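Local coordinates for protein KmHsv2 (Kluyveromyces marxianus, PDB 3VU4) that probably binds phosphoinositides at membranes as a beta-propeller protein of the PROPPIN family, related to the autophagy protein Atg18, at residues D251-A256 / E268-Q273; M200-R205 / D245-T250; S207-T212 / I220-T225; T263-E268 / E292-N297. One frame throughout, in Å; residues are numbered along the deposited sequence.

Contact 1 (D251-A256 / E268-Q273); sequences DGSKLA and EIFNDQ
At the open end of the hairpin made by strands 254-259 and 263-268, in a blade of the beta-propeller, Ser253 holds the chain leaving strand 263-268 at two backbone positions, Ile269 N and Phe270 O. Ser253 O accepts the N-H of Ile269 at 2.8 Å, with an angle at the hydrogen of 152°, and the N-H of Phe270 only weakly. Ser253 OG donates to Phe270 O at 2.8 Å, almost in line with that carbonyl bond; a chi1 of 164°, with OG swung opposite the backbone N, sends it there. Ser253 OG also accepts from Lys254 NZ at 3.1 Å, because the otherwise extended lysine chain turns at its last torsion. The same ammonium forms a long salt bridge with Asp272, Lys254 NZ to Asp272 OD2 3.7 Å. Over one face of the Phe270 ring, toward its rim, sits Ser253 CA, a CH-pi contact 3.9 Å from the ring centroid, while Asp251 O lies at the ring edge. An Asx turn shapes the approach to the strand: Asp251 OD1 takes the N-H of Ser253 at 2.8 Å, from above the carboxylate plane. Further along, Leu255 CB meets Ile269 CD1 at 3.7 Å. Both of these residues pack on Trp248 of strand 243-248, next in the sheet, whereas Lys254 lies against Trp313 of strand 310-313 and Trp343 of strand 342-352.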
loop_
_atom_site.group_PDB
_atom_site.type_symbol
_atom_site.label_atom_id
_atom_site.label_comp_id
_atom_site.label_asym_id
_atom_site.label_seq_id
_atom_site.Cartn_x
_atom_site.Cartn_y
_atom_site.Cartn_z
ATOM N N ASP A 251 5.893 11.656 -5.021
ATOM C CA ASP A 251 6.168 12.946 -4.380
ATOM C C ASP A 251 5.091 13.320 -3.346
ATOM O O ASP A 251 5.147 14.396 -2.740
ATOM C CB ASP A 251 6.274 14.058 -5.428
ATOM C CG ASP A 251 4.999 14.221 -6.236
ATOM O OD1 ASP A 251 3.960 13.614 -5.878
ATOM O OD2 ASP A 251 5.032 14.964 -7.233
ATOM N N GLY A 252 4.116 12.434 -3.155
ATOM C CA GLY A 252 3.052 12.681 -2.192
ATOM C C GLY A 252 1.957 13.610 -2.685
ATOM O O GLY A 252 1.098 14.042 -1.911
ATOM N N SER A 253 1.984 13.909 -3.977
ATOM C CA SER A 253 1.013 14.803 -4.608
ATOM C C SER A 253 -0.373 14.219 -4.907
ATOM O O SER A 253 -1.384 14.891 -4.743
ATOM C CB SER A 253 1.597 15.344 -5.917
ATOM O OG SER A 253 0.572 15.914 -6.720
ATOM N N LYS A 254 -0.423 12.983 -5.384
ATOM C CA LYS A 254 -1.701 12.372 -5.710
ATOM C C LYS A 254 -1.956 11.075 -4.979
ATOM O O LYS A 254 -1.038 10.357 -4.588
ATOM C CB LYS A 254 -1.807 12.149 -7.215
ATOM C CG LYS A 254 -1.899 13.443 -7.978
ATOM C CD LYS A 254 -1.708 13.235 -9.454
ATOM C CE LYS A 254 -1.461 14.574 -10.146
ATOM N NZ LYS A 254 -0.231 15.244 -9.612
ATOM N N LEU A 255 -3.232 10.791 -4.795
ATOM C CA LEU A 255 -3.658 9.587 -4.114
ATOM C C LEU A 255 -4.534 8.792 -5.090
ATOM O O LEU A 255 -5.499 9.332 -5.639
ATOM C CB LEU A 255 -4.453 9.984 -2.877
ATOM C CG LEU A 255 -4.814 8.948 -1.832
ATOM C CD1 LEU A 255 -3.560 8.266 -1.335
ATOM C CD2 LEU A 255 -5.534 9.646 -0.703
ATOM N N ALA A 256 -4.174 7.531 -5.335
ATOM C CA ALA A 256 -4.963 6.681 -6.232
ATOM C C ALA A 256 -5.779 5.702 -5.410
ATOM O O ALA A 256 -5.294 5.143 -4.426
ATOM C CB ALA A 256 -4.062 5.917 -7.204
ATOM N N GLU A 268 -6.153 14.761 -5.514
ATOM C CA GLU A 268 -4.983 15.625 -5.448
ATOM C C GLU A 268 -4.742 16.265 -4.086
ATOM O O GLU A 268 -5.581 17.027 -3.601
ATOM C CB GLU A 268 -5.113 16.707 -6.528
ATOM C CG GLU A 268 -4.065 17.817 -6.474
ATOM C CD GLU A 268 -4.264 18.840 -7.581
ATOM O OE1 GLU A 268 -3.829 18.580 -8.724
ATOM O OE2 GLU A 268 -4.877 19.897 -7.314
ATOM N N ILE A 269 -3.600 15.952 -3.471
ATOM C CA ILE A 269 -3.235 16.533 -2.175
ATOM C C ILE A 269 -2.628 17.936 -2.387
ATOM O O ILE A 269 -2.931 18.885 -1.653
ATOM C CB ILE A 269 -2.244 15.621 -1.406
ATOM C CG1 ILE A 269 -3.008 14.467 -0.740
ATOM C CG2 ILE A 269 -1.493 16.421 -0.348
ATOM C CD1 ILE A 269 -3.545 13.424 -1.702
ATOM N N PHE A 270 -1.763 18.064 -3.383
ATOM C CA PHE A 270 -1.188 19.364 -3.715
ATOM C C PHE A 270 -0.820 19.346 -5.190
ATOM O O PHE A 270 -0.486 18.287 -5.731
ATOM C CB PHE A 270 0.020 19.695 -2.819
ATOM C CG PHE A 270 1.270 18.903 -3.114
ATOM C CD1 PHE A 270 2.084 19.235 -4.195
ATOM C CD2 PHE A 270 1.671 17.867 -2.262
ATOM C CE1 PHE A 270 3.286 18.556 -4.430
ATOM C CE2 PHE A 270 2.868 17.182 -2.485
ATOM C CZ PHE A 270 3.677 17.530 -3.574
ATOM N N ASN A 271 -0.914 20.499 -5.852
ATOM C CA ASN A 271 -0.604 20.553 -7.269
ATOM C C ASN A 271 0.879 20.321 -7.540
ATOM O O ASN A 271 1.750 20.992 -7.003
ATOM C CB ASN A 271 -1.065 21.858 -7.892
ATOM C CG ASN A 271 -1.012 21.809 -9.398
ATOM O OD1 ASN A 271 0.063 21.673 -9.976
ATOM N ND2 ASN A 271 -2.174 21.895 -10.047
ATOM N N ASP A 272 1.113 19.339 -8.399
ATOM C CA ASP A 272 2.417 18.832 -8.800
ATOM C C ASP A 272 3.144 19.552 -9.935
ATOM O O ASP A 272 4.363 19.638 -9.951
ATOM C CB ASP A 272 2.220 17.371 -9.212
ATOM C CG ASP A 272 3.249 16.481 -8.637
ATOM O OD1 ASP A 272 3.911 16.923 -7.681
ATOM O OD2 ASP A 272 3.397 15.343 -9.118
ATOM N N GLN A 273 2.369 20.031 -10.897
ATOM C CA GLN A 273 2.873 20.679 -12.093
ATOM C C GLN A 273 3.470 22.082 -11.944
ATOM O O GLN A 273 3.396 22.710 -10.883
ATOM C CB GLN A 273 1.731 20.743 -13.108
ATOM C CG GLN A 273 0.836 19.507 -13.115
ATOM C CD GLN A 273 1.500 18.312 -13.774
ATOM O OE1 GLN A 273 1.418 18.132 -14.993
ATOM N NE2 GLN A 273 2.178 17.493 -12.971
HETATM O O HOH W 1 1.756 12.943 -8.294
#

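Contact 2 (M200-R205 / D245-T250)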
loop_
_atom_site.group_PDB
_atom_site.type_symbol
_atom_site.label_atom_id
_atom_site.label_comp_id
_atom_site.label_asym_id
_atom_site.label_seq_id
_atom_site.Cartn_x
_atom_site.Cartn_y
_atom_site.Cartn_z
ATOM N N MET A 200 -8.926 0.981 5.749
ATOM C CA MET A 200 -7.475 0.850 5.612
ATOM C C MET A 200 -6.803 2.201 5.805
ATOM O O MET A 200 -7.451 3.241 5.664
ATOM C CB MET A 200 -7.109 0.324 4.227
ATOM C CG MET A 200 -7.537 1.237 3.098
ATOM S SD MET A 200 -6.966 0.659 1.496
ATOM C CE MET A 200 -8.348 -0.347 1.046
ATOM N N VAL A 201 -5.515 2.188 6.139
ATOM C CA VAL A 201 -4.771 3.435 6.299
ATOM C C VAL A 201 -3.528 3.357 5.431
ATOM O O VAL A 201 -2.986 2.279 5.210
ATOM C CB VAL A 201 -4.381 3.722 7.777
ATOM C CG1 VAL A 201 -5.644 3.802 8.638
ATOM C CG2 VAL A 201 -3.427 2.685 8.289
ATOM N N ARG A 202 -3.086 4.500 4.923
ATOM C CA ARG A 202 -1.924 4.515 4.051
ATOM C C ARG A 202 -0.987 5.692 4.287
ATOM O O ARG A 202 -1.400 6.858 4.248
ATOM C CB ARG A 202 -2.391 4.521 2.594
ATOM C CG ARG A 202 -3.116 3.249 2.161
ATOM C CD ARG A 202 -2.123 2.124 1.882
ATOM N NE ARG A 202 -2.774 0.939 1.329
ATOM C CZ ARG A 202 -3.452 0.041 2.039
ATOM N NH1 ARG A 202 -3.575 0.165 3.352
ATOM N NH2 ARG A 202 -4.028 -0.980 1.427
ATOM N N LEU A 203 0.281 5.367 4.527
ATOM C CA LEU A 203 1.321 6.360 4.743
ATOM C C LEU A 203 1.907 6.764 3.395
ATOM O O LEU A 203 2.006 5.935 2.487
ATOM C CB LEU A 203 2.438 5.781 5.611
ATOM C CG LEU A 203 2.140 5.538 7.091
ATOM C CD1 LEU A 203 3.279 4.751 7.719
ATOM C CD2 LEU A 203 1.945 6.868 7.805
ATOM N N ASN A 204 2.276 8.037 3.255
ATOM C CA ASN A 204 2.891 8.487 2.015
ATOM C C ASN A 204 4.388 8.161 2.111
ATOM O O ASN A 204 4.874 7.765 3.173
ATOM C CB ASN A 204 2.623 9.988 1.769
ATOM C CG ASN A 204 3.212 10.904 2.848
ATOM O OD1 ASN A 204 3.622 10.460 3.925
ATOM N ND2 ASN A 204 3.230 12.204 2.557
ATOM N N ARG A 205 5.102 8.282 0.997
ATOM C CA ARG A 205 6.530 7.977 0.933
ATOM C C ARG A 205 7.358 8.438 2.128
ATOM O O ARG A 205 8.100 7.653 2.719
ATOM C CB ARG A 205 7.119 8.584 -0.333
ATOM C CG ARG A 205 7.492 7.602 -1.405
ATOM C CD ARG A 205 8.993 7.386 -1.467
ATOM N NE ARG A 205 9.422 7.001 -2.814
ATOM C CZ ARG A 205 8.917 5.979 -3.506
ATOM N NH1 ARG A 205 7.954 5.226 -2.981
ATOM N NH2 ARG A 205 9.368 5.712 -4.730
ATOM N N ASP A 245 -7.842 -0.806 -2.775
ATOM C CA ASP A 245 -6.500 -0.341 -2.480
ATOM C C ASP A 245 -6.389 1.171 -2.663
ATOM O O ASP A 245 -7.168 1.795 -3.393
ATOM C CB ASP A 245 -5.465 -1.079 -3.332
ATOM C CG ASP A 245 -4.066 -1.019 -2.723
ATOM O OD1 ASP A 245 -3.938 -0.516 -1.583
ATOM O OD2 ASP A 245 -3.097 -1.482 -3.379
ATOM N N MET A 246 -5.414 1.746 -1.972
ATOM C CA MET A 246 -5.182 3.180 -1.987
ATOM C C MET A 246 -3.686 3.375 -1.828
ATOM O O MET A 246 -3.096 2.882 -0.870
ATOM C CB MET A 246 -5.958 3.803 -0.832
ATOM C CG MET A 246 -5.662 5.234 -0.548
ATOM S SD MET A 246 -6.980 5.908 0.474
ATOM C CE MET A 246 -6.637 5.130 2.056
ATOM N N LYS A 247 -3.079 4.076 -2.784
ATOM C CA LYS A 247 -1.635 4.318 -2.787
ATOM C C LYS A 247 -1.272 5.772 -3.156
ATOM O O LYS A 247 -2.015 6.447 -3.879
ATOM C CB LYS A 247 -0.983 3.335 -3.753
ATOM C CG LYS A 247 -0.177 2.233 -3.103
ATOM C CD LYS A 247 -0.899 1.573 -1.950
ATOM C CE LYS A 247 -0.137 0.349 -1.460
ATOM N NZ LYS A 247 -0.082 -0.752 -2.479
ATOM N N TRP A 248 -0.127 6.239 -2.654
ATOM C CA TRP A 248 0.355 7.615 -2.870
ATOM C C TRP A 248 1.375 7.743 -3.998
ATOM O O TRP A 248 2.218 6.865 -4.174
ATOM C CB TRP A 248 1.038 8.149 -1.605
ATOM C CG TRP A 248 0.169 8.422 -0.394
ATOM C CD1 TRP A 248 -0.245 7.520 0.552
ATOM C CD2 TRP A 248 -0.273 9.710 0.064
ATOM N NE1 TRP A 248 -0.903 8.167 1.572
ATOM C CE2 TRP A 248 -0.937 9.511 1.299
ATOM C CE3 TRP A 248 -0.170 11.011 -0.453
ATOM C CZ2 TRP A 248 -1.490 10.572 2.035
ATOM C CZ3 TRP A 248 -0.721 12.064 0.273
ATOM C CH2 TRP A 248 -1.376 11.836 1.506
ATOM N N SER A 249 1.329 8.838 -4.749
ATOM C CA SER A 249 2.317 9.023 -5.814
ATOM C C SER A 249 3.654 9.291 -5.117
ATOM O O SER A 249 3.686 9.698 -3.957
ATOM C CB SER A 249 1.926 10.179 -6.742
ATOM O OG SER A 249 1.784 11.395 -6.033
ATOM N N THR A 250 4.753 9.056 -5.818
ATOM C CA THR A 250 6.081 9.210 -5.226
ATOM C C THR A 250 6.427 10.536 -4.539
ATOM O O THR A 250 7.171 10.538 -3.560
ATOM C CB THR A 250 7.168 8.849 -6.252
ATOM O OG1 THR A 250 7.017 9.652 -7.427
ATOM C CG2 THR A 250 7.044 7.383 -6.636
HETATM O O HOH W 2 4.207 9.739 -1.039
#
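Two side chains span the space between strands 200-203 and 245-248: Arg202 reaches Asp245, and Trp248 reaches back to the Arg202 backbone. Arg202 NH2 forms a salt bridge with Asp245 OD1 at 3.0 Å, in the guanidinium plane but on the anti side of the oxygen and 33° out of the carboxylate plane. Trp248 NE1 donates to Arg202 O at 3.0 Å, from well above the carbonyl plane, and Asn204 CB lies over the indole, 3.5 Å from the centroid of the five-membered ring of Trp248. Water 2 joins Arg205 N to Ser249 O.

In the next shell, Val201 O holds Arg202 NH1 at 2.9 Å, while Met246 N reaches Asp245 OD1 from the face opposite the arginine. Lys247 NZ takes the syn lone pair of Asp245 OD2 at 3.2 Å; that oxygen and the ammonium also bond the backbone of Ile311. The first strands of successive four-stranded sheets, 14° from parallel and meeting through side chains, are the inner-strand arrangement of a beta-propeller.

Contact 3 (S207-T212 / I220-T225); sequences SDMVAT and IRVFKT. With SO4 (sulfate ion), chain E.
Strands 209-212 and 220-224 are joined first by backbone hydrogen bonds. Val210 and Phe223 form one antiparallel hydrogen-bonded pair, Val210 N to Phe223 O 2.9 Å, and Thr212 and Arg221 another, Thr212 N to Arg221 O 2.7 Å, each with its reciprocal bond. Beyond the strand Thr225 N continues the pairing to Asp208 O.

Among side-chain polar contacts, Thr225 OG1 donates to Ser207 O at 2.5 Å, in the carbonyl plane and on a lone pair; its chi1 of 55° tucks the hydroxyl between the backbone N and the carbonyl carbon and leaves CG2 against Val210 CB. Thr212 OG1 is hydrogen-bonded to His194. Arg221 stretches away from the hairpin: Arg221 NH1 donates a hydrogen bond to sulfate O1 at 3.1 Å, nearly straight at 175° and in the guanidinium plane, while NE pairs with Glu233. His194, Thr195, Asn196 and Ser214 also hydrogen-bond the sulfate, which probably came from the crystallisation liquor; its place is consistent with a site for a phosphate of a phosphoinositide head group.

In the packing, Thr212 OG1 sits at the edge of the Phe223 ring, in its plane, 3.6 Å from Phe223 CE1. On the face carrying Met209, Ala211 and Val222, Met209 SD touches Val222 CG1 at 4.0 Å. That face lies on Trp248 of strand 243-248 in the next sheet, and within their own sheet the two strands are flanked by 198-203 and 230-235.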
loop_
_atom_site.group_PDB
_atom_site.type_symbol
_atom_site.label_atom_id
_atom_site.label_comp_id
_atom_site.label_asym_id
_atom_site.label_seq_id
_atom_site.Cartn_x
_atom_site.Cartn_y
_atom_site.Cartn_z
ATOM N N SER A 207 6.184 9.494 5.004
ATOM C CA SER A 207 5.525 9.136 6.259
ATOM C C SER A 207 5.078 10.355 7.050
ATOM O O SER A 207 4.773 10.247 8.234
ATOM C CB SER A 207 6.436 8.275 7.140
ATOM O OG SER A 207 6.501 6.944 6.665
ATOM N N ASP A 208 5.042 11.512 6.402
ATOM C CA ASP A 208 4.613 12.727 7.074
ATOM C C ASP A 208 3.102 12.897 6.975
ATOM O O ASP A 208 2.527 13.776 7.613
ATOM C CB ASP A 208 5.332 13.948 6.494
ATOM C CG ASP A 208 5.182 14.058 4.998
ATOM O OD1 ASP A 208 4.658 15.084 4.525
ATOM O OD2 ASP A 208 5.595 13.122 4.285
ATOM N N MET A 209 2.457 12.054 6.176
ATOM C CA MET A 209 1.000 12.101 6.044
ATOM C C MET A 209 0.423 10.693 6.009
ATOM O O MET A 209 1.100 9.739 5.615
ATOM C CB MET A 209 0.582 12.854 4.775
ATOM C CG MET A 209 0.860 14.351 4.814
ATOM S SD MET A 209 0.142 15.234 3.405
ATOM C CE MET A 209 1.158 14.572 1.986
ATOM N N VAL A 210 -0.820 10.553 6.441
ATOM C CA VAL A 210 -1.465 9.247 6.417
ATOM C C VAL A 210 -2.884 9.408 5.883
ATOM O O VAL A 210 -3.623 10.275 6.339
ATOM C CB VAL A 210 -1.501 8.602 7.815
ATOM C CG1 VAL A 210 -2.266 9.488 8.794
ATOM C CG2 VAL A 210 -2.124 7.225 7.723
ATOM N N ALA A 211 -3.251 8.595 4.894
ATOM C CA ALA A 211 -4.590 8.668 4.313
ATOM C C ALA A 211 -5.461 7.573 4.915
ATOM O O ALA A 211 -5.010 6.432 5.095
ATOM C CB ALA A 211 -4.517 8.509 2.793
ATOM N N THR A 212 -6.700 7.918 5.239
ATOM C CA THR A 212 -7.618 6.947 5.827
ATOM C C THR A 212 -8.969 6.945 5.132
ATOM O O THR A 212 -9.358 7.902 4.463
ATOM C CB THR A 212 -7.867 7.225 7.340
ATOM O OG1 THR A 212 -8.663 8.408 7.496
ATOM C CG2 THR A 212 -6.553 7.418 8.071
ATOM N N ILE A 220 -12.704 10.246 2.289
ATOM C CA ILE A 220 -11.317 9.832 2.434
ATOM C C ILE A 220 -10.630 11.028 3.132
ATOM O O ILE A 220 -10.864 12.186 2.767
ATOM C CB ILE A 220 -10.650 9.567 1.071
ATOM C CG1 ILE A 220 -11.291 8.350 0.403
ATOM C CG2 ILE A 220 -9.155 9.323 1.259
ATOM C CD1 ILE A 220 -10.732 8.020 -0.972
ATOM N N ARG A 221 -9.816 10.757 4.151
ATOM C CA ARG A 221 -9.146 11.826 4.886
ATOM C C ARG A 221 -7.635 11.708 4.916
ATOM O O ARG A 221 -7.076 10.607 4.879
ATOM C CB ARG A 221 -9.655 11.896 6.328
ATOM C CG ARG A 221 -11.143 12.154 6.439
ATOM C CD ARG A 221 -11.571 12.496 7.861
ATOM N NE ARG A 221 -12.945 12.989 7.878
ATOM C CZ ARG A 221 -14.008 12.273 8.245
ATOM N NH1 ARG A 221 -13.874 11.012 8.652
ATOM N NH2 ARG A 221 -15.220 12.804 8.162
ATOM N N VAL A 222 -6.971 12.860 4.986
ATOM C CA VAL A 222 -5.524 12.884 5.044
ATOM C C VAL A 222 -5.104 13.705 6.245
ATOM O O VAL A 222 -5.555 14.843 6.403
ATOM C CB VAL A 222 -4.918 13.509 3.783
ATOM C CG1 VAL A 222 -3.408 13.378 3.834
ATOM C CG2 VAL A 222 -5.469 12.835 2.541
ATOM N N PHE A 223 -4.249 13.128 7.088
ATOM C CA PHE A 223 -3.758 13.802 8.287
ATOM C C PHE A 223 -2.238 13.867 8.297
ATOM O O PHE A 223 -1.575 13.051 7.654
ATOM C CB PHE A 223 -4.181 13.064 9.573
ATOM C CG PHE A 223 -5.663 12.776 9.679
ATOM C CD1 PHE A 223 -6.222 11.659 9.050
ATOM C CD2 PHE A 223 -6.495 13.609 10.426
ATOM C CE1 PHE A 223 -7.588 11.374 9.167
ATOM C CE2 PHE A 223 -7.866 13.335 10.550
ATOM C CZ PHE A 223 -8.412 12.214 9.919
ATOM N N LYS A 224 -1.692 14.849 9.031
ATOM C CA LYS A 224 -0.241 14.983 9.197
ATOM C C LYS A 224 0.084 13.956 10.267
ATOM O O LYS A 224 -0.605 13.894 11.284
ATOM C CB LYS A 224 0.147 16.342 9.769
ATOM C CG LYS A 224 0.061 17.537 8.853
ATOM C CD LYS A 224 0.476 18.770 9.659
ATOM C CE LYS A 224 0.320 20.062 8.876
ATOM N NZ LYS A 224 0.344 21.252 9.783
ATOM N N THR A 225 1.123 13.162 10.059
ATOM C CA THR A 225 1.488 12.156 11.048
ATOM C C THR A 225 2.145 12.759 12.289
ATOM O O THR A 225 2.174 12.138 13.355
ATOM C CB THR A 225 2.441 11.111 10.450
ATOM O OG1 THR A 225 3.578 11.774 9.882
ATOM C CG2 THR A 225 1.726 10.293 9.374
HETATM S S SO4 E . -17.080 8.352 8.542
HETATM O O1 SO4 E . -16.297 9.231 9.431
HETATM O O2 SO4 E . -16.516 8.425 7.182
HETATM O O3 SO4 E . -17.017 6.954 9.011
HETATM O O4 SO4 E . -18.488 8.792 8.554
#

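Contact 4 (T263-E268 / E292-N297); sequences TLHVFE and EWSLCN
Val266 O receives the N-H of Leu295, Leu295 N to Val266 O 2.6 Å, with 168° at the hydrogen and the donor almost straight ahead of the carbonyl. This bond joins 292-297 to strand 263-268 just before the chain enters 296-299, the outermost strand of a four-stranded propeller blade. The pairing is irregular. Beyond Leu295 the return bond is weak, Val266 N to Cys296 O 3.4 Å, and His265 and Asn297 then face each other as an antiparallel non-hydrogen-bonded pair.

Val266 and Cys296 lie on one face of the sheet, His265 and Asn297 on the other. Val266 CB meets Cys296 SG at 4.0 Å, and both residues pack on Ile345 of strand 342-352, in the next blade. The Phe267 ring lies by the backbone at Ser294, Phe267 CE1 3.4 Å from Ser294 N; beyond the contact it meets the ring of Phe234. Phe267 CG stands beside its own backbone N, chi1 -65°, which turns the ring toward this segment although its CB points away from it. Leu295 crosses Glu268 with its two methyls at the root of the acid, Leu295 CD2 3.8 Å from Glu268 CB, and the extended chain carries the carboxylate on to Gln290.

Where the backbones separate, water 3 bridges them: it accepts from Glu268 N at 3.0 Å and donates to Trp293 O at 2.8 Å.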
loop_
_atom_site.group_PDB
_atom_site.type_symbol
_atom_site.label_atom_id
_atom_site.label_comp_id
_atom_site.label_asym_id
_atom_site.label_seq_id
_atom_site.Cartn_x
_atom_site.Cartn_y
_atom_site.Cartn_z
ATOM N N THR A 263 -12.881 0.672 -10.633
ATOM C CA THR A 263 -12.716 2.007 -11.161
ATOM C C THR A 263 -11.540 2.659 -10.438
ATOM O O THR A 263 -11.446 2.617 -9.213
ATOM C CB THR A 263 -13.966 2.828 -10.941
ATOM O OG1 THR A 263 -15.050 2.214 -11.642
ATOM C CG2 THR A 263 -13.770 4.224 -11.463
ATOM N N LEU A 264 -10.630 3.238 -11.208
ATOM C CA LEU A 264 -9.459 3.892 -10.649
ATOM C C LEU A 264 -9.755 5.386 -10.516
ATOM O O LEU A 264 -10.239 6.011 -11.458
ATOM C CB LEU A 264 -8.256 3.644 -11.566
ATOM C CG LEU A 264 -6.896 4.212 -11.168
ATOM C CD1 LEU A 264 -6.509 3.693 -9.790
ATOM C CD2 LEU A 264 -5.848 3.826 -12.219
ATOM N N HIS A 265 -9.486 5.935 -9.332
ATOM C CA HIS A 265 -9.720 7.351 -9.038
ATOM C C HIS A 265 -8.433 7.992 -8.525
ATOM O O HIS A 265 -7.632 7.349 -7.839
ATOM C CB HIS A 265 -10.786 7.516 -7.949
ATOM C CG HIS A 265 -12.057 6.766 -8.211
ATOM N ND1 HIS A 265 -13.084 7.278 -8.976
ATOM C CD2 HIS A 265 -12.468 5.541 -7.799
ATOM C CE1 HIS A 265 -14.071 6.403 -9.023
ATOM N NE2 HIS A 265 -13.723 5.342 -8.317
ATOM N N VAL A 266 -8.237 9.263 -8.845
ATOM C CA VAL A 266 -7.059 9.971 -8.385
ATOM C C VAL A 266 -7.494 11.239 -7.678
ATOM O O VAL A 266 -8.297 12.004 -8.210
ATOM C CB VAL A 266 -6.132 10.348 -9.549
ATOM C CG1 VAL A 266 -5.009 11.245 -9.046
ATOM C CG2 VAL A 266 -5.567 9.084 -10.192
ATOM N N PHE A 267 -6.986 11.438 -6.465
ATOM C CA PHE A 267 -7.294 12.629 -5.676
ATOM C C PHE A 267 -6.011 13.445 -5.565
ATOM O O PHE A 267 -4.904 12.890 -5.523
ATOM C CB PHE A 267 -7.808 12.234 -4.291
ATOM C CG PHE A 267 -9.107 11.499 -4.325
ATOM C CD1 PHE A 267 -10.305 12.189 -4.387
ATOM C CD2 PHE A 267 -9.134 10.105 -4.330
ATOM C CE1 PHE A 267 -11.526 11.502 -4.453
ATOM C CE2 PHE A 267 -10.336 9.416 -4.397
ATOM C CZ PHE A 267 -11.535 10.112 -4.458
ATOM N N GLU A 268 -6.153 14.761 -5.514
ATOM C CA GLU A 268 -4.983 15.625 -5.448
ATOM C C GLU A 268 -4.742 16.265 -4.086
ATOM O O GLU A 268 -5.581 17.027 -3.601
ATOM C CB GLU A 268 -5.113 16.707 -6.528
ATOM C CG GLU A 268 -4.065 17.817 -6.474
ATOM C CD GLU A 268 -4.264 18.840 -7.581
ATOM O OE1 GLU A 268 -3.829 18.580 -8.724
ATOM O OE2 GLU A 268 -4.877 19.897 -7.314
ATOM N N GLU A 292 -12.507 18.708 -4.038
ATOM C CA GLU A 292 -13.048 17.841 -3.014
ATOM C C GLU A 292 -13.363 16.455 -3.606
ATOM O O GLU A 292 -13.585 15.493 -2.875
ATOM C CB GLU A 292 -14.284 18.529 -2.418
ATOM C CG GLU A 292 -15.546 17.705 -2.274
ATOM C CD GLU A 292 -16.712 18.527 -1.692
ATOM O OE1 GLU A 292 -17.816 17.954 -1.518
ATOM O OE2 GLU A 292 -16.517 19.741 -1.412
ATOM N N TRP A 293 -13.337 16.360 -4.932
ATOM C CA TRP A 293 -13.624 15.107 -5.633
ATOM C C TRP A 293 -12.443 14.604 -6.473
ATOM O O TRP A 293 -11.430 15.284 -6.630
ATOM C CB TRP A 293 -14.837 15.281 -6.557
ATOM C CG TRP A 293 -16.066 15.787 -5.862
ATOM C CD1 TRP A 293 -16.935 15.062 -5.095
ATOM C CD2 TRP A 293 -16.545 17.141 -5.833
ATOM N NE1 TRP A 293 -17.920 15.878 -4.592
ATOM C CE2 TRP A 293 -17.707 17.157 -5.030
ATOM C CE3 TRP A 293 -16.103 18.343 -6.408
ATOM C CZ2 TRP A 293 -18.435 18.331 -4.784
ATOM C CZ3 TRP A 293 -16.829 19.510 -6.161
ATOM C CH2 TRP A 293 -17.984 19.489 -5.356
ATOM N N SER A 294 -12.606 13.399 -7.009
ATOM C CA SER A 294 -11.608 12.764 -7.856
ATOM C C SER A 294 -11.246 13.612 -9.090
ATOM O O SER A 294 -12.111 14.233 -9.706
ATOM C CB SER A 294 -12.141 11.409 -8.319
ATOM O OG SER A 294 -11.266 10.803 -9.258
ATOM N N LEU A 295 -9.967 13.622 -9.448
ATOM C CA LEU A 295 -9.496 14.364 -10.615
ATOM C C LEU A 295 -9.941 13.662 -11.890
ATOM O O LEU A 295 -10.272 14.300 -12.884
ATOM C CB LEU A 295 -7.972 14.439 -10.609
ATOM C CG LEU A 295 -7.350 15.803 -10.341
ATOM C CD1 LEU A 295 -8.055 16.487 -9.178
ATOM C CD2 LEU A 295 -5.858 15.611 -10.068
ATOM N N CYS A 296 -9.934 12.336 -11.850
ATOM C CA CYS A 296 -10.326 11.531 -12.994
ATOM C C CYS A 296 -10.762 10.155 -12.529
ATOM O O CYS A 296 -10.272 9.651 -11.522
ATOM C CB CYS A 296 -9.156 11.411 -13.976
ATOM S SG CYS A 296 -7.577 10.961 -13.216
ATOM N N ASN A 297 -11.688 9.556 -13.272
ATOM C CA ASN A 297 -12.217 8.239 -12.947
ATOM C C ASN A 297 -12.079 7.325 -14.148
ATOM O O ASN A 297 -12.785 7.475 -15.142
ATOM C CB ASN A 297 -13.685 8.361 -12.552
ATOM C CG ASN A 297 -13.911 9.434 -11.499
ATOM O OD1 ASN A 297 -13.277 9.424 -10.440
ATOM N ND2 ASN A 297 -14.816 10.369 -11.785
HETATM O O HOH W 3 -8.914 15.827 -5.626
#

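Overall arrangement
Two successive four-stranded antiparallel sheets of the propeller hold all four contacts. Contact 3 is a hairpin inside the sheet that runs from strand 198-203 to strand 230-235, and contacts 1 and 4 lie in the sheet from strand 243-248 to strand 296-299, sharing Glu268, with centres about 11 Å apart. Contact 2 joins the first strands of both sheets, its centre about 5 Å from the centre of the chain; contact 3 falls between its two segments in sequence, its centre about 9 Å from that of contact 2. The segments of contacts 1 and 4 alternate along the chain. Leu255 on Ala211 and Ile220 on Phe267 carry the interface outward, so the two blades pack on each other from their first to their third strands.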